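Local coordinates for protein pyoverdine synthetase F (Pseudomonas aeruginosa PAO1, PDB 6CUL) that folds as a single-chain alpha/beta protein around a mixed central sheet and holds the ligand FGD in a pocket, at residues L104-T109 with R129-T134; A7-L12 with G57-D62. All coordinates share one frame; numbering follows the deposited sequence.

How the contacts relate
Both contacts belong to one mixed sheet, in which strands 103-105, 55-60 and 6-9 run parallel as successive neighbours; their centres lie about 9 Å apart. Contact 2 pairs strands 6-9 and 55-60, while contact 1 packs the exit of edge strand 103-105 against helix 118-136. They meet through Leu104 O and Tyr60 N, 2.7 Å apart, and through Ser108 OG and Asp61 OD2, also 2.7 Å apart, both probable hydrogen bonds. A bound citric acid, probably from the crystallisation liquor, lies about 5 Å from the side chains of Ser108 and Asp61. Thr109 of contact 1 belongs to the FGD pocket, and in contact 2 the Asp62 side chain is about 11 Å from FGD.

Contact 1: L104-T109 with R129-T134; sequences LSVPST and RRLHDT
With chi1 at 160°, Val106 sets CG1 across from its own backbone N and against Leu131, while Arg130, extended at chi2 but bent at chi3 (-51°), carries its guanidinium across to Pro107. These torsions split the contact into an apolar half and a polar one. In the apolar half, Val106 CG1 presses on Leu131 CD2 at 3.4 Å, tighter than usual van der Waals contact, and Val106 CG2 meets the methyl CG2 of Thr134 at 4.1 Å. A branched valine suits this place because its two methyls engage different residues of the helix. CG1 also lies over one face of the Arg130 guanidinium, toward its rim, and touches Arg130 CB at 3.8 Å, so the aliphatic base of the arginine joins the apolar packing.

In the polar half, Arg130 NH2 is placed to donate to Pro107 O, which sits at the guanidinium edge near its plane. The modelled separation of 2.4 Å is very short, and its exact value is doubtful. Arg130 crosses the proline at about a right angle, bringing NH1 within 3.2 Å of Pro107 CD; the proline N, having no hydrogen, is not bonded to it. The same carbonyl takes a backbone bond from Thr109 N at 2.9 Å, closing an inverse gamma turn centred on Ser108, and a weak one from Thr109 OG1.

Chemically, one carbonyl oxygen faces a charged donor from the helix as well as a backbone donor from its own turn. If the arginine bond is real at a more usual length, the positive guanidinium would probably polarise that carbonyl and tie the loop leading to Thr109 of the FGD pocket to helix 118-136.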
ATOM      1  N   LEU A 104       7.754  13.122   0.886  1.00 38.55           N
ATOM      2  CA  LEU A 104       8.682  13.318  -0.212  1.00 44.07           C
ATOM      3  C   LEU A 104       8.085  12.947  -1.537  1.00 43.82           C
ATOM      4  O   LEU A 104       7.437  11.949  -1.626  1.00 43.15           O
ATOM      5  CB  LEU A 104       9.867  12.398  -0.073  1.00 48.10           C
ATOM      6  CG  LEU A 104      10.875  12.748   0.964  1.00 47.74           C
ATOM      7  CD1 LEU A 104      12.031  11.801   0.936  1.00 43.50           C
ATOM      8  CD2 LEU A 104      11.346  14.111   0.635  1.00 59.03           C
ATOM      9  N   SER A 105       8.324  13.715  -2.577  1.00 38.67           N
ATOM     10  CA  SER A 105       7.814  13.330  -3.835  1.00 37.31           C
ATOM     11  C   SER A 105       8.969  12.987  -4.715  1.00 48.65           C
ATOM     12  O   SER A 105       9.860  13.787  -4.841  1.00 49.03           O
ATOM     13  CB  SER A 105       7.022  14.405  -4.515  1.00 40.55           C
ATOM     14  OG  SER A 105       6.230  13.859  -5.549  1.00 30.04           O
ATOM     15  N   VAL A 106       8.920  11.822  -5.334  1.00 46.52           N
ATOM     16  CA  VAL A 106       9.886  11.392  -6.301  1.00 45.95           C
ATOM     17  C   VAL A 106       8.915  11.114  -7.445  1.00 45.30           C
ATOM     18  O   VAL A 106       8.664  10.004  -7.770  1.00 51.76           O
ATOM     19  CB  VAL A 106      10.672  10.176  -5.898  1.00 45.45           C
ATOM     20  CG1 VAL A 106      11.278   9.509  -7.101  1.00 53.55           C
ATOM     21  CG2 VAL A 106      11.728  10.536  -4.938  1.00 36.02           C
ATOM     22  N   PRO A 107       8.419  12.168  -8.077  1.00 44.22           N
ATOM     23  CA  PRO A 107       7.369  11.977  -9.061  1.00 44.68           C
ATOM     24  C   PRO A 107       7.649  11.157 -10.308  1.00 46.57           C
ATOM     25  O   PRO A 107       8.587  11.401 -10.943  1.00 40.14           O
ATOM     26  CB  PRO A 107       7.014  13.400  -9.445  1.00 48.21           C
ATOM     27  CG  PRO A 107       7.609  14.251  -8.414  1.00 48.82           C
ATOM     28  CD  PRO A 107       8.812  13.561  -7.966  1.00 42.20           C
ATOM     29  N   SER A 108       6.766  10.214 -10.614  1.00 48.08           N
ATOM     30  CA  SER A 108       6.808   9.419 -11.806  1.00 39.83           C
ATOM     31  C   SER A 108       6.145  10.152 -12.925  1.00 37.01           C
ATOM     32  O   SER A 108       5.170   9.736 -13.463  1.00 33.04           O
ATOM     33  CB  SER A 108       6.114   8.070 -11.654  1.00 36.45           C
ATOM     34  OG  SER A 108       4.861   8.112 -11.102  1.00 42.59           O
ATOM     35  N   THR A 109       6.792  11.259 -13.245  1.00 40.96           N
ATOM     36  CA  THR A 109       6.501  12.197 -14.315  1.00 32.72           C
ATOM     37  C   THR A 109       6.525  11.581 -15.709  1.00 34.47           C
ATOM     38  O   THR A 109       5.727  11.891 -16.505  1.00 30.41           O
ATOM     39  CB  THR A 109       7.497  13.278 -14.273  1.00 29.33           C
ATOM     40  OG1 THR A 109       8.794  12.711 -14.160  1.00 33.47           O
ATOM     41  CG2 THR A 109       7.204  14.070 -13.141  1.00 39.66           C
ATOM     42  N   ARG A 129      15.658   5.278 -10.773  1.00 51.81           N
ATOM     43  CA  ARG A 129      16.969   5.728 -10.419  1.00 45.60           C
ATOM     44  C   ARG A 129      16.905   6.785  -9.327  1.00 44.92           C
ATOM     45  O   ARG A 129      17.682   6.740  -8.444  1.00 42.49           O
ATOM     46  CB  ARG A 129      17.694   6.214 -11.617  1.00 40.38           C
ATOM     47  CG  ARG A 129      19.112   6.556 -11.303  1.00 44.42           C
ATOM     48  CD  ARG A 129      19.306   7.962 -10.774  1.00 45.54           C
ATOM     49  NE  ARG A 129      18.817   8.975 -11.661  1.00 37.91           N
ATOM     50  CZ  ARG A 129      18.665  10.233 -11.321  1.00 39.82           C
ATOM     51  NH1 ARG A 129      18.923  10.618 -10.111  1.00 33.44           N
ATOM     52  NH2 ARG A 129      18.193  11.094 -12.182  1.00 42.70           N
ATOM     53  N   ARG A 130      15.958   7.708  -9.417  1.00 47.58           N
ATOM     54  CA  ARG A 130      15.683   8.670  -8.358  1.00 48.23           C
ATOM     55  C   ARG A 130      15.132   7.996  -7.088  1.00 45.92           C
ATOM     56  O   ARG A 130      15.298   8.517  -6.040  1.00 48.57           O
ATOM     57  CB  ARG A 130      14.685   9.716  -8.796  1.00 41.96           C
ATOM     58  CG  ARG A 130      15.263  10.981  -9.352  1.00 45.51           C
ATOM     59  CD  ARG A 130      14.213  12.017  -9.726  1.00 51.97           C
ATOM     60  NE  ARG A 130      13.128  11.526 -10.580  1.00 63.94           N
ATOM     61  CZ  ARG A 130      11.853  11.899 -10.487  1.00 48.18           C
ATOM     62  NH1 ARG A 130      11.469  12.732  -9.583  1.00 31.81           N
ATOM     63  NH2 ARG A 130      10.979  11.390 -11.306  1.00 46.82           N
ATOM     64  N   LEU A 131      14.393   6.918  -7.176  1.00 38.25           N
ATOM     65  CA  LEU A 131      13.985   6.244  -5.969  1.00 45.31           C
ATOM     66  C   LEU A 131      15.209   5.784  -5.148  1.00 40.34           C
ATOM     67  O   LEU A 131      15.312   6.096  -4.002  1.00 41.60           O
ATOM     68  CB  LEU A 131      13.044   5.074  -6.281  1.00 44.01           C
ATOM     69  CG  LEU A 131      11.639   5.353  -6.797  1.00 44.08           C
ATOM     70  CD1 LEU A 131      10.803   4.129  -6.912  1.00 39.62           C
ATOM     71  CD2 LEU A 131      10.908   6.321  -5.939  1.00 52.15           C
ATOM     72  N   HIS A 132      16.114   5.069  -5.803  1.00 45.75           N
ATOM     73  CA  HIS A 132      17.339   4.512  -5.237  1.00 50.53           C
ATOM     74  C   HIS A 132      18.218   5.486  -4.584  1.00 45.64           C
ATOM     75  O   HIS A 132      18.781   5.254  -3.583  1.00 46.51           O
ATOM     76  CB  HIS A 132      18.158   3.817  -6.324  1.00 38.62           C
ATOM     77  CG  HIS A 132      19.487   3.323  -5.860  1.00 41.21           C
ATOM     78  ND1 HIS A 132      20.641   4.041  -6.021  1.00 49.04           N
ATOM     79  CD2 HIS A 132      19.847   2.194  -5.225  1.00 43.46           C
ATOM     80  CE1 HIS A 132      21.643   3.386  -5.499  1.00 43.76           C
ATOM     81  NE2 HIS A 132      21.189   2.254  -5.024  1.00 43.21           N
ATOM     82  N   ASP A 133      18.339   6.586  -5.232  1.00 48.30           N
ATOM     83  CA  ASP A 133      19.217   7.670  -4.860  1.00 52.54           C
ATOM     84  C   ASP A 133      18.762   8.350  -3.615  1.00 44.85           C
ATOM     85  O   ASP A 133      19.547   8.568  -2.763  1.00 54.08           O
ATOM     86  CB  ASP A 133      19.286   8.730  -5.952  1.00 53.93           C
ATOM     87  CG  ASP A 133      20.254   8.419  -7.050  1.00 50.48           C
ATOM     88  OD1 ASP A 133      20.641   7.289  -7.262  1.00 44.45           O
ATOM     89  OD2 ASP A 133      20.583   9.354  -7.749  1.00 41.86           O
ATOM     90  N   THR A 134      17.526   8.702  -3.522  1.00 45.56           N
ATOM     91  CA  THR A 134      17.121   9.301  -2.291  1.00 53.15           C
ATOM     92  C   THR A 134      16.853   8.369  -1.135  1.00 51.04           C
ATOM     93  O   THR A 134      16.653   8.872  -0.105  1.00 56.67           O
ATOM     94  CB  THR A 134      15.941  10.218  -2.373  1.00 43.25           C
ATOM     95  OG1 THR A 134      15.978  11.051  -1.243  1.00 45.15           O
ATOM     96  CG2 THR A 134      14.716   9.469  -2.281  1.00 39.76           C
TER

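Contact 2: A7-L12 with G57-D62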
ATOM      1  N   ALA A   7      11.780   3.343   5.394  1.00 39.19           N
ATOM      2  CA  ALA A   7      11.284   4.258   4.356  1.00 39.28           C
ATOM      3  C   ALA A   7       9.953   3.798   3.827  1.00 32.59           C
ATOM      4  O   ALA A   7       9.761   2.669   3.601  1.00 27.20           O
ATOM      5  CB  ALA A   7      12.267   4.403   3.237  1.00 39.10           C
ATOM      6  N   TYR A   8       9.034   4.682   3.670  1.00 40.83           N
ATOM      7  CA  TYR A   8       7.731   4.291   3.232  1.00 40.77           C
ATOM      8  C   TYR A   8       7.324   4.919   1.872  1.00 36.40           C
ATOM      9  O   TYR A   8       7.644   6.018   1.595  1.00 30.88           O
ATOM     10  CB  TYR A   8       6.774   4.651   4.375  1.00 43.97           C
ATOM     11  CG  TYR A   8       5.365   4.156   4.308  1.00 38.70           C
ATOM     12  CD1 TYR A   8       4.471   4.703   3.453  1.00 30.01           C
ATOM     13  CD2 TYR A   8       4.934   3.188   5.143  1.00 34.97           C
ATOM     14  CE1 TYR A   8       3.195   4.283   3.402  1.00 32.58           C
ATOM     15  CE2 TYR A   8       3.654   2.762   5.107  1.00 38.94           C
ATOM     16  CZ  TYR A   8       2.772   3.316   4.225  1.00 38.33           C
ATOM     17  OH  TYR A   8       1.486   2.914   4.196  1.00 31.65           O
ATOM     18  N   ILE A   9       6.697   4.148   1.023  1.00 32.19           N
ATOM     19  CA  ILE A   9       6.269   4.630  -0.279  1.00 42.08           C
ATOM     20  C   ILE A   9       4.816   4.329  -0.651  1.00 35.13           C
ATOM     21  O   ILE A   9       4.414   3.222  -0.571  1.00 36.71           O
ATOM     22  CB  ILE A   9       7.151   4.077  -1.439  1.00 35.74           C
ATOM     23  CG1 ILE A   9       8.622   4.188  -1.134  1.00 30.34           C
ATOM     24  CG2 ILE A   9       6.845   4.787  -2.728  1.00 33.70           C
ATOM     25  CD1 ILE A   9       9.501   3.589  -2.173  1.00 32.39           C
ATOM     26  N   TRP A  10       4.069   5.322  -1.063  1.00 37.04           N
ATOM     27  CA  TRP A  10       2.742   5.117  -1.518  1.00 37.55           C
ATOM     28  C   TRP A  10       2.229   6.174  -2.540  1.00 47.10           C
ATOM     29  O   TRP A  10       2.548   7.306  -2.477  1.00 41.99           O
ATOM     30  CB  TRP A  10       1.842   5.022  -0.337  1.00 37.04           C
ATOM     31  CG  TRP A  10       1.689   6.267   0.384  1.00 36.59           C
ATOM     32  CD1 TRP A  10       2.473   7.338   0.324  1.00 36.05           C
ATOM     33  CD2 TRP A  10       0.681   6.566   1.324  1.00 46.05           C
ATOM     34  NE1 TRP A  10       2.035   8.282   1.141  1.00 30.64           N
ATOM     35  CE2 TRP A  10       0.926   7.833   1.782  1.00 30.45           C
ATOM     36  CE3 TRP A  10      -0.379   5.856   1.865  1.00 43.90           C
ATOM     37  CZ2 TRP A  10       0.151   8.409   2.674  1.00 31.97           C
ATOM     38  CZ3 TRP A  10      -1.124   6.435   2.754  1.00 28.46           C
ATOM     39  CH2 TRP A  10      -0.871   7.685   3.154  1.00 34.27           C
ATOM     40  N   SER A  11       1.415   5.772  -3.451  1.00 44.78           N
ATOM     41  CA  SER A  11       0.892   6.689  -4.374  1.00 37.26           C
ATOM     42  C   SER A  11      -0.273   7.322  -3.676  1.00 39.55           C
ATOM     43  O   SER A  11      -1.202   6.645  -3.464  1.00 37.64           O
ATOM     44  CB  SER A  11       0.330   5.940  -5.566  1.00 33.18           C
ATOM     45  OG  SER A  11       1.286   5.430  -6.409  1.00 38.44           O
ATOM     46  N   LEU A  12      -0.280   8.616  -3.442  1.00 30.68           N
ATOM     47  CA  LEU A  12      -1.382   9.263  -2.788  1.00 34.05           C
ATOM     48  C   LEU A  12      -2.733   9.016  -3.464  1.00 33.55           C
ATOM     49  O   LEU A  12      -3.697   8.906  -2.805  1.00 30.60           O
ATOM     50  CB  LEU A  12      -1.156  10.753  -2.744  1.00 32.59           C
ATOM     51  CG  LEU A  12      -0.057  11.285  -1.864  1.00 33.05           C
ATOM     52  CD1 LEU A  12       0.020  12.762  -1.930  1.00 41.40           C
ATOM     53  CD2 LEU A  12      -0.206  10.865  -0.430  1.00 30.91           C
ATOM     54  N   GLY A  57      11.492   8.411   5.707  1.00 37.08           N
ATOM     55  CA  GLY A  57      10.875   9.213   4.697  1.00 38.96           C
ATOM     56  C   GLY A  57       9.568   8.659   4.240  1.00 42.76           C
ATOM     57  O   GLY A  57       9.391   7.495   4.226  1.00 43.03           O
ATOM     58  N   VAL A  58       8.658   9.513   3.851  1.00 44.12           N
ATOM     59  CA  VAL A  58       7.368   9.039   3.377  1.00 46.50           C
ATOM     60  C   VAL A  58       7.182   9.539   1.945  1.00 44.36           C
ATOM     61  O   VAL A  58       6.556  10.522   1.706  1.00 48.94           O
ATOM     62  CB  VAL A  58       6.166   9.500   4.265  1.00 37.73           C
ATOM     63  CG1 VAL A  58       4.865   9.014   3.692  1.00 45.81           C
ATOM     64  CG2 VAL A  58       6.286   9.011   5.691  1.00 29.76           C
ATOM     65  N   ILE A  59       7.768   8.829   1.031  1.00 31.74           N
ATOM     66  CA  ILE A  59       7.739   9.104  -0.359  1.00 32.17           C
ATOM     67  C   ILE A  59       6.394   8.821  -1.058  1.00 33.16           C
ATOM     68  O   ILE A  59       5.708   7.945  -0.734  1.00 38.68           O
ATOM     69  CB  ILE A  59       8.906   8.343  -1.010  1.00 33.34           C
ATOM     70  CG1 ILE A  59      10.204   8.573  -0.228  1.00 41.50           C
ATOM     71  CG2 ILE A  59       9.102   8.744  -2.450  1.00 40.47           C
ATOM     72  CD1 ILE A  59      11.229   7.515  -0.325  1.00 34.54           C
ATOM     73  N   TYR A  60       6.022   9.655  -1.976  1.00 40.17           N
ATOM     74  CA  TYR A  60       4.811   9.482  -2.711  1.00 39.06           C
ATOM     75  C   TYR A  60       5.152   9.830  -4.155  1.00 36.28           C
ATOM     76  O   TYR A  60       5.904  10.695  -4.387  1.00 43.81           O
ATOM     77  CB  TYR A  60       3.685  10.291  -2.078  1.00 35.39           C
ATOM     78  CG  TYR A  60       3.667  11.674  -2.443  1.00 38.60           C
ATOM     79  CD1 TYR A  60       4.456  12.606  -1.843  1.00 38.97           C
ATOM     80  CD2 TYR A  60       2.880  12.064  -3.443  1.00 41.20           C
ATOM     81  CE1 TYR A  60       4.409  13.897  -2.276  1.00 43.11           C
ATOM     82  CE2 TYR A  60       2.816  13.339  -3.873  1.00 37.05           C
ATOM     83  CZ  TYR A  60       3.566  14.238  -3.287  1.00 41.52           C
ATOM     84  OH  TYR A  60       3.428  15.450  -3.788  1.00 55.36           O
ATOM     85  N   ASP A  61       4.626   9.136  -5.111  1.00 29.65           N
ATOM     86  CA  ASP A  61       4.960   9.425  -6.453  1.00 36.70           C
ATOM     87  C   ASP A  61       4.065  10.298  -7.306  1.00 36.49           C
ATOM     88  O   ASP A  61       4.395  10.513  -8.409  1.00 33.68           O
ATOM     89  CB  ASP A  61       5.093   8.124  -7.186  1.00 38.42           C
ATOM     90  CG  ASP A  61       3.819   7.616  -7.674  1.00 35.01           C
ATOM     91  OD1 ASP A  61       2.913   7.449  -6.930  1.00 32.89           O
ATOM     92  OD2 ASP A  61       3.735   7.351  -8.806  1.00 29.29           O
ATOM     93  N   ASP A  62       2.998  10.823  -6.783  1.00 28.40           N
ATOM     94  CA  ASP A  62       2.084  11.548  -7.610  1.00 27.22           C
ATOM     95  C   ASP A  62       2.621  12.832  -8.179  1.00 40.66           C
ATOM     96  O   ASP A  62       3.479  13.413  -7.611  1.00 43.50           O
ATOM     97  CB  ASP A  62       0.847  11.856  -6.819  1.00 35.23           C
ATOM     98  CG  ASP A  62       0.387  10.728  -6.006  1.00 32.91           C
ATOM     99  OD1 ASP A  62       1.038  10.324  -5.082  1.00 29.39           O
ATOM    100  OD2 ASP A  62      -0.657  10.253  -6.291  1.00 31.92           O
TER
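Gly57 O accepts Tyr8 N at 2.9 Å in a nearly straight bond (173° at the hydrogen), opening the parallel pairing. Val58 then shares a sheet face with Tyr8, and its CG1 approaches Trp10 NE1 obliquely at 3.9 Å; that indole nitrogen is buried without a polar partner. Ile59 turns to the other face, side by side with Ile9. Its N gives a weak bond to Tyr8 O, and its O takes Trp10 N at 3.1 Å; beta-branched residues suit such extended strands. Tyr60, with CG placed between its backbone N and carbonyl carbon (chi1 82°), offers a ring face to Leu12, and Leu12 CD1 comes within 3.3 Å of Tyr60 CD2. Asp61 OD1 accepts Ser11 OG at 2.6 Å from the syn side, out of the carboxylate plane. Asp62 OD1 uses its syn lone pair for Leu12 N at 2.7 Å, so a carboxylate from the loop just after strand 55-60 meets the first turn of helix 12-17, where Arg13 bridges both aspartates. Around this pair, strand 142-145 continues the sheet beyond 6-9, helix 36-46 covers Tyr8 and Val58, and Leu135 of helix 118-136 packs on Ala7 and Ile59.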